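Local coordinates for protein ORF98 PTP-2 (Cydia pomonella granulosis virus, PDB 6I28) that probably acts as a dual-specificity protein phosphatase, removing phosphate from tyrosine and serine or threonine residues, with MAP kinases as likely substrates, at residues I125-A130 with H145-L150; Q129-V134 with R138-S143. One frame throughout, in Å; residues are numbered along the deposited sequence.

Contact 1 of 2, residues I125-A130 with H145-L150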
loop_
_atom_site.group_PDB
_atom_site.type_symbol
_atom_site.label_atom_id
_atom_site.label_comp_id
_atom_site.label_asym_id
_atom_site.label_seq_id
_atom_site.Cartn_x
_atom_site.Cartn_y
_atom_site.Cartn_z
ATOM N N ILE A 125 -14.375 5.789 2.902
ATOM C CA ILE A 125 -15.053 4.640 3.489
ATOM C C ILE A 125 -14.211 4.141 4.663
ATOM O O ILE A 125 -13.018 4.384 4.745
ATOM C CB ILE A 125 -15.310 3.490 2.477
ATOM C CG1 ILE A 125 -14.011 2.878 1.944
ATOM C CG2 ILE A 125 -16.089 3.982 1.280
ATOM C CD1 ILE A 125 -14.221 1.762 0.851
ATOM N N ASP A 126 -14.846 3.427 5.594
ATOM C CA ASP A 126 -14.144 3.082 6.826
ATOM C C ASP A 126 -13.254 1.858 6.648
ATOM O O ASP A 126 -13.224 1.221 5.590
ATOM C CB ASP A 126 -15.144 2.834 7.961
ATOM C CG ASP A 126 -16.001 1.625 7.728
ATOM O OD1 ASP A 126 -15.849 0.869 6.747
ATOM O OD2 ASP A 126 -16.869 1.427 8.560
ATOM N N TYR A 127 -12.521 1.503 7.707
ATOM C CA TYR A 127 -11.558 0.421 7.592
ATOM C C TYR A 127 -12.213 -0.896 7.203
ATOM O O TYR A 127 -11.739 -1.588 6.299
ATOM C CB TYR A 127 -10.783 0.244 8.878
ATOM C CG TYR A 127 -9.955 -1.027 8.877
ATOM C CD1 TYR A 127 -8.736 -1.059 8.245
ATOM C CD2 TYR A 127 -10.397 -2.206 9.489
ATOM C CE1 TYR A 127 -7.967 -2.190 8.215
ATOM C CE2 TYR A 127 -9.585 -3.371 9.459
ATOM C CZ TYR A 127 -8.383 -3.341 8.817
ATOM O OH TYR A 127 -7.573 -4.451 8.757
ATOM N N GLU A 128 -13.297 -1.269 7.878
ATOM C CA GLU A 128 -13.877 -2.589 7.631
ATOM C C GLU A 128 -14.368 -2.705 6.190
ATOM O O GLU A 128 -14.187 -3.737 5.555
ATOM C CB GLU A 128 -15.011 -2.867 8.616
ATOM C CG GLU A 128 -14.574 -3.744 9.824
ATOM C CD GLU A 128 -14.149 -5.150 9.414
ATOM O OE1 GLU A 128 -14.901 -5.783 8.624
ATOM O OE2 GLU A 128 -13.064 -5.615 9.872
ATOM N N GLN A 129 -14.966 -1.647 5.642
ATOM C CA GLN A 129 -15.392 -1.688 4.245
ATOM C C GLN A 129 -14.195 -1.796 3.296
ATOM O O GLN A 129 -14.208 -2.578 2.338
ATOM C CB GLN A 129 -16.207 -0.448 3.899
ATOM C CG GLN A 129 -17.023 -0.621 2.645
ATOM C CD GLN A 129 -17.904 0.568 2.366
ATOM O OE1 GLN A 129 -18.325 1.276 3.279
ATOM N NE2 GLN A 129 -18.168 0.814 1.091
ATOM N N ALA A 130 -13.164 -0.973 3.502
ATOM C CA ALA A 130 -12.021 -1.091 2.632
ATOM C C ALA A 130 -11.307 -2.419 2.811
ATOM O O ALA A 130 -10.763 -2.963 1.842
ATOM C CB ALA A 130 -11.056 0.069 2.878
ATOM N N HIS A 145 -1.764 -3.405 15.376
ATOM C CA HIS A 145 -1.456 -1.980 15.512
ATOM C C HIS A 145 -1.667 -1.219 14.205
ATOM O O HIS A 145 -1.943 -0.009 14.226
ATOM C CB HIS A 145 -0.033 -1.761 16.045
ATOM C CG HIS A 145 1.053 -2.103 15.078
ATOM N ND1 HIS A 145 1.418 -3.410 14.799
ATOM C CD2 HIS A 145 1.891 -1.319 14.364
ATOM C CE1 HIS A 145 2.419 -3.412 13.937
ATOM N NE2 HIS A 145 2.713 -2.156 13.641
ATOM N N PHE A 146 -1.542 -1.886 13.058
ATOM C CA PHE A 146 -1.904 -1.216 11.804
ATOM C C PHE A 146 -3.421 -1.040 11.700
ATOM O O PHE A 146 -3.894 -0.052 11.134
ATOM C CB PHE A 146 -1.398 -1.968 10.577
ATOM C CG PHE A 146 0.078 -1.936 10.417
ATOM C CD1 PHE A 146 0.806 -0.786 10.683
ATOM C CD2 PHE A 146 0.748 -3.034 9.942
ATOM C CE1 PHE A 146 2.183 -0.808 10.571
ATOM C CE2 PHE A 146 2.141 -3.021 9.787
ATOM C CZ PHE A 146 2.836 -1.889 10.082
ATOM N N VAL A 147 -4.196 -2.018 12.201
ATOM C CA VAL A 147 -5.657 -1.870 12.232
ATOM C C VAL A 147 -6.056 -0.669 13.074
ATOM O O VAL A 147 -6.913 0.129 12.672
ATOM C CB VAL A 147 -6.310 -3.164 12.747
ATOM C CG1 VAL A 147 -7.814 -2.932 12.980
ATOM C CG2 VAL A 147 -6.084 -4.325 11.795
ATOM N N GLU A 148 -5.433 -0.495 14.239
ATOM C CA GLU A 148 -5.770 0.674 15.045
ATOM C C GLU A 148 -5.289 1.965 14.372
ATOM O O GLU A 148 -5.957 2.995 14.454
ATOM C CB GLU A 148 -5.190 0.536 16.454
ATOM C CG GLU A 148 -5.849 -0.555 17.296
ATOM C CD GLU A 148 -7.387 -0.429 17.410
ATOM O OE1 GLU A 148 -7.890 0.680 17.746
ATOM O OE2 GLU A 148 -8.087 -1.448 17.160
ATOM N N LEU A 149 -4.154 1.928 13.681
ATOM C CA LEU A 149 -3.675 3.111 12.964
ATOM C C LEU A 149 -4.715 3.606 11.973
ATOM O O LEU A 149 -5.030 4.803 11.935
ATOM C CB LEU A 149 -2.370 2.800 12.246
ATOM C CG LEU A 149 -1.843 3.782 11.216
ATOM C CD1 LEU A 149 -1.371 5.006 11.863
ATOM C CD2 LEU A 149 -0.673 3.176 10.446
ATOM N N LEU A 150 -5.255 2.682 11.160
ATOM C CA LEU A 150 -6.182 3.011 10.095
ATOM C C LEU A 150 -7.528 3.444 10.641
ATOM O O LEU A 150 -8.122 4.435 10.176
ATOM C CB LEU A 150 -6.343 1.800 9.181
ATOM C CG LEU A 150 -5.096 1.342 8.438
ATOM C CD1 LEU A 150 -5.443 0.446 7.293
ATOM C CD2 LEU A 150 -4.428 2.561 7.949
#

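Contact 2 of 2, residues Q129-V134 with R138-S143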
loop_
_atom_site.group_PDB
_atom_site.type_symbol
_atom_site.label_atom_id
_atom_site.label_comp_id
_atom_site.label_asym_id
_atom_site.label_seq_id
_atom_site.Cartn_x
_atom_site.Cartn_y
_atom_site.Cartn_z
ATOM N N GLN A 129 -14.966 -1.647 5.642
ATOM C CA GLN A 129 -15.392 -1.688 4.245
ATOM C C GLN A 129 -14.195 -1.796 3.296
ATOM O O GLN A 129 -14.208 -2.578 2.338
ATOM C CB GLN A 129 -16.207 -0.448 3.899
ATOM C CG GLN A 129 -17.023 -0.621 2.645
ATOM C CD GLN A 129 -17.904 0.568 2.366
ATOM O OE1 GLN A 129 -18.325 1.276 3.279
ATOM N NE2 GLN A 129 -18.168 0.814 1.091
ATOM N N ALA A 130 -13.164 -0.973 3.502
ATOM C CA ALA A 130 -12.021 -1.091 2.632
ATOM C C ALA A 130 -11.307 -2.419 2.811
ATOM O O ALA A 130 -10.763 -2.963 1.842
ATOM C CB ALA A 130 -11.056 0.069 2.878
ATOM N N PHE A 131 -11.219 -2.919 4.045
ATOM C CA PHE A 131 -10.513 -4.162 4.276
ATOM C C PHE A 131 -11.215 -5.289 3.530
ATOM O O PHE A 131 -10.586 -6.083 2.839
ATOM C CB PHE A 131 -10.414 -4.450 5.772
ATOM C CG PHE A 131 -10.097 -5.888 6.083
ATOM C CD1 PHE A 131 -8.834 -6.412 5.968
ATOM C CD2 PHE A 131 -11.106 -6.726 6.509
ATOM C CE1 PHE A 131 -8.588 -7.754 6.260
ATOM C CE2 PHE A 131 -10.864 -8.067 6.789
ATOM C CZ PHE A 131 -9.634 -8.584 6.663
ATOM N N GLN A 132 -12.537 -5.393 3.676
ATOM C CA GLN A 132 -13.233 -6.449 2.950
ATOM C C GLN A 132 -13.039 -6.343 1.441
ATOM O O GLN A 132 -12.855 -7.370 0.777
ATOM C CB GLN A 132 -14.725 -6.466 3.314
ATOM C CG GLN A 132 -14.997 -6.695 4.818
ATOM C CD GLN A 132 -14.775 -8.160 5.279
ATOM O OE1 GLN A 132 -14.519 -8.423 6.457
ATOM N NE2 GLN A 132 -14.845 -9.095 4.343
ATOM N N TYR A 133 -13.064 -5.135 0.872
ATOM C CA TYR A 133 -12.830 -5.018 -0.568
ATOM C C TYR A 133 -11.464 -5.603 -0.935
ATOM O O TYR A 133 -11.346 -6.441 -1.845
ATOM C CB TYR A 133 -12.944 -3.557 -1.044
ATOM C CG TYR A 133 -12.762 -3.453 -2.555
ATOM C CD1 TYR A 133 -13.844 -3.600 -3.429
ATOM C CD2 TYR A 133 -11.490 -3.262 -3.113
ATOM C CE1 TYR A 133 -13.678 -3.543 -4.810
ATOM C CE2 TYR A 133 -11.306 -3.207 -4.499
ATOM C CZ TYR A 133 -12.403 -3.343 -5.342
ATOM O OH TYR A 133 -12.211 -3.292 -6.722
ATOM N N VAL A 134 -10.412 -5.166 -0.241
ATOM C CA VAL A 134 -9.082 -5.679 -0.546
ATOM C C VAL A 134 -8.992 -7.179 -0.298
ATOM O O VAL A 134 -8.365 -7.904 -1.070
ATOM C CB VAL A 134 -7.987 -4.919 0.236
ATOM C CG1 VAL A 134 -6.714 -5.684 0.086
ATOM C CG2 VAL A 134 -7.969 -3.483 -0.202
ATOM N N ARG A 138 -7.254 -10.384 -2.331
ATOM C CA ARG A 138 -6.048 -10.999 -1.789
ATOM C C ARG A 138 -6.269 -11.126 -0.296
ATOM O O ARG A 138 -6.559 -10.120 0.362
ATOM C CB ARG A 138 -4.815 -10.151 -2.048
ATOM C CG ARG A 138 -3.476 -10.753 -1.490
ATOM C CD ARG A 138 -2.323 -9.797 -1.731
ATOM N NE ARG A 138 -1.040 -10.288 -1.205
ATOM C CZ ARG A 138 -0.260 -11.195 -1.800
ATOM N NH1 ARG A 138 -0.622 -11.729 -2.963
ATOM N NH2 ARG A 138 0.894 -11.581 -1.241
ATOM N N ALA A 139 -6.146 -12.334 0.233
ATOM C CA ALA A 139 -6.258 -12.535 1.675
ATOM C C ALA A 139 -5.163 -11.728 2.359
ATOM O O ALA A 139 -3.990 -12.046 2.222
ATOM C CB ALA A 139 -6.143 -14.007 2.030
ATOM N N VAL A 140 -5.524 -10.681 3.076
ATOM C CA VAL A 140 -4.577 -9.859 3.820
ATOM C C VAL A 140 -4.946 -9.926 5.295
ATOM O O VAL A 140 -6.057 -10.344 5.666
ATOM C CB VAL A 140 -4.582 -8.400 3.304
ATOM C CG1 VAL A 140 -4.124 -8.357 1.881
ATOM C CG2 VAL A 140 -6.022 -7.842 3.427
ATOM N N HIS A 141 -4.003 -9.541 6.143
ATOM C CA HIS A 141 -4.181 -9.624 7.589
ATOM C C HIS A 141 -3.273 -8.594 8.260
ATOM O O HIS A 141 -2.201 -8.942 8.775
ATOM C CB HIS A 141 -3.874 -11.034 8.106
ATOM C CG HIS A 141 -4.401 -11.291 9.485
ATOM N ND1 HIS A 141 -3.591 -11.661 10.538
ATOM C CD2 HIS A 141 -5.654 -11.209 9.989
ATOM C CE1 HIS A 141 -4.325 -11.820 11.627
ATOM N NE2 HIS A 141 -5.581 -11.561 11.320
ATOM N N PRO A 142 -3.676 -7.327 8.285
ATOM C CA PRO A 142 -2.839 -6.304 8.918
ATOM C C PRO A 142 -2.668 -6.578 10.400
ATOM O O PRO A 142 -3.609 -6.973 11.102
ATOM C CB PRO A 142 -3.612 -5.000 8.663
ATOM C CG PRO A 142 -4.463 -5.292 7.462
ATOM C CD PRO A 142 -4.863 -6.744 7.637
ATOM N N SER A 143 -1.449 -6.391 10.873
ATOM C CA SER A 143 -1.219 -6.515 12.302
ATOM C C SER A 143 -2.138 -5.592 13.088
ATOM O O SER A 143 -2.543 -4.531 12.611
ATOM C CB SER A 143 0.227 -6.187 12.633
ATOM O OG SER A 143 1.110 -6.922 11.791
#

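Contact 1 of 2, residues I125-A130 with H145-L150
Tyr127 reaches from the first turn of helix 127-137 to Val147 and Leu150, neighbours on one side of helix 144-151. The contact across the segments is apolar. Leu150 CD1 lies at the rim of the phenol, near its plane, 3.7 Å from Tyr127 CD1, and Leu150 CB is almost as close to the same carbon. Val147 meets the far end of the ring: its CG2 comes within 3.4 Å of Tyr127 OH, while CG1 is 4.0 Å from Tyr127 CE2, the two side chains crossing at about a right angle. With CG anti to the backbone N (chi1 170°), the tyrosine extends its ring toward helix 144-151, where it meets both partners. These are two of the C-terminal helices of the dual-specificity phosphatase domain, and helix 110-123 backs them: Tyr127 and Leu150 both rest on its Ile116. No hydrogen bond crosses between the segments. Asp126, the N-cap of helix 127-137, accepts from Gln129 N through OD1 (2.9 Å, N-H...O angle 160°), holding the turn that carries Tyr127. The next turn-forming bond runs from Ala130 N to Asp126 O.

Contact 2 of 2, residues Q129-V134 with R138-S143
The backbone amide of Arg138 donates to Val134 O over 3.0 Å (N-H...O angle 153°), an i to i+4 bond of helical type, after which the chain runs extended through Arg138 and on toward helix 144-151. Running obliquely to the helix and gradually leaving it, this loop points Val140 inward toward Phe131 and Val134. The Val140 methyl CG2 touches both: it lies 3.8 Å from Phe131 CE1 and 4.0 Å from Val134 CG1. A chi1 of -63° sets this methyl between the backbone N and the carbonyl carbon, from where it reaches both partners. The carbonyl of Val140 also approaches Phe131, its O in the ring plane at the edge and 3.7 Å from CE1. Pro142 extends the apolar contact, Pro142 CD being 4.1 Å from Phe131 CE1. Arg138 instead sends away from the helix a chain extended as far as NE, where the guanidinium turns aside (chi4 79°); it forms a salt bridge with Asp10 and hydrogen bonds to Thr12 OG1 and to the carbonyls of Ala106 and Gly107, in the family's HCxxGxxR phosphate-binding loop. Helix 110-123, which follows that loop, packs against Val134, Val140 and Pro142, while Thr12 ties the arginine to edge strand 11-13 of the five-stranded sheet.

Both contacts start from helix 127-137; their segments overlap at Gln129 and Ala130, while different residues do the touching, Tyr127 in contact 1 and Phe131 and Val134 in contact 2. Their centres are about 9 Å apart, on the same side of the chain's centre. Along the chain the helix comes first, then the loop of contact 2, then helix 144-151 of contact 1. Pro142 joins the two directly: its CG is 3.5 Å from Tyr127 OH, and its O is 3.7 Å from Val147 CG2. Both also pack on helix 110-123, through Ile116 in contact 1 and Ala112, Thr113 and Ile119 in contact 2. Arg138 and His141 bond segment 138-143 to the phosphate-binding loop at Ala106, Gly107 and Val108.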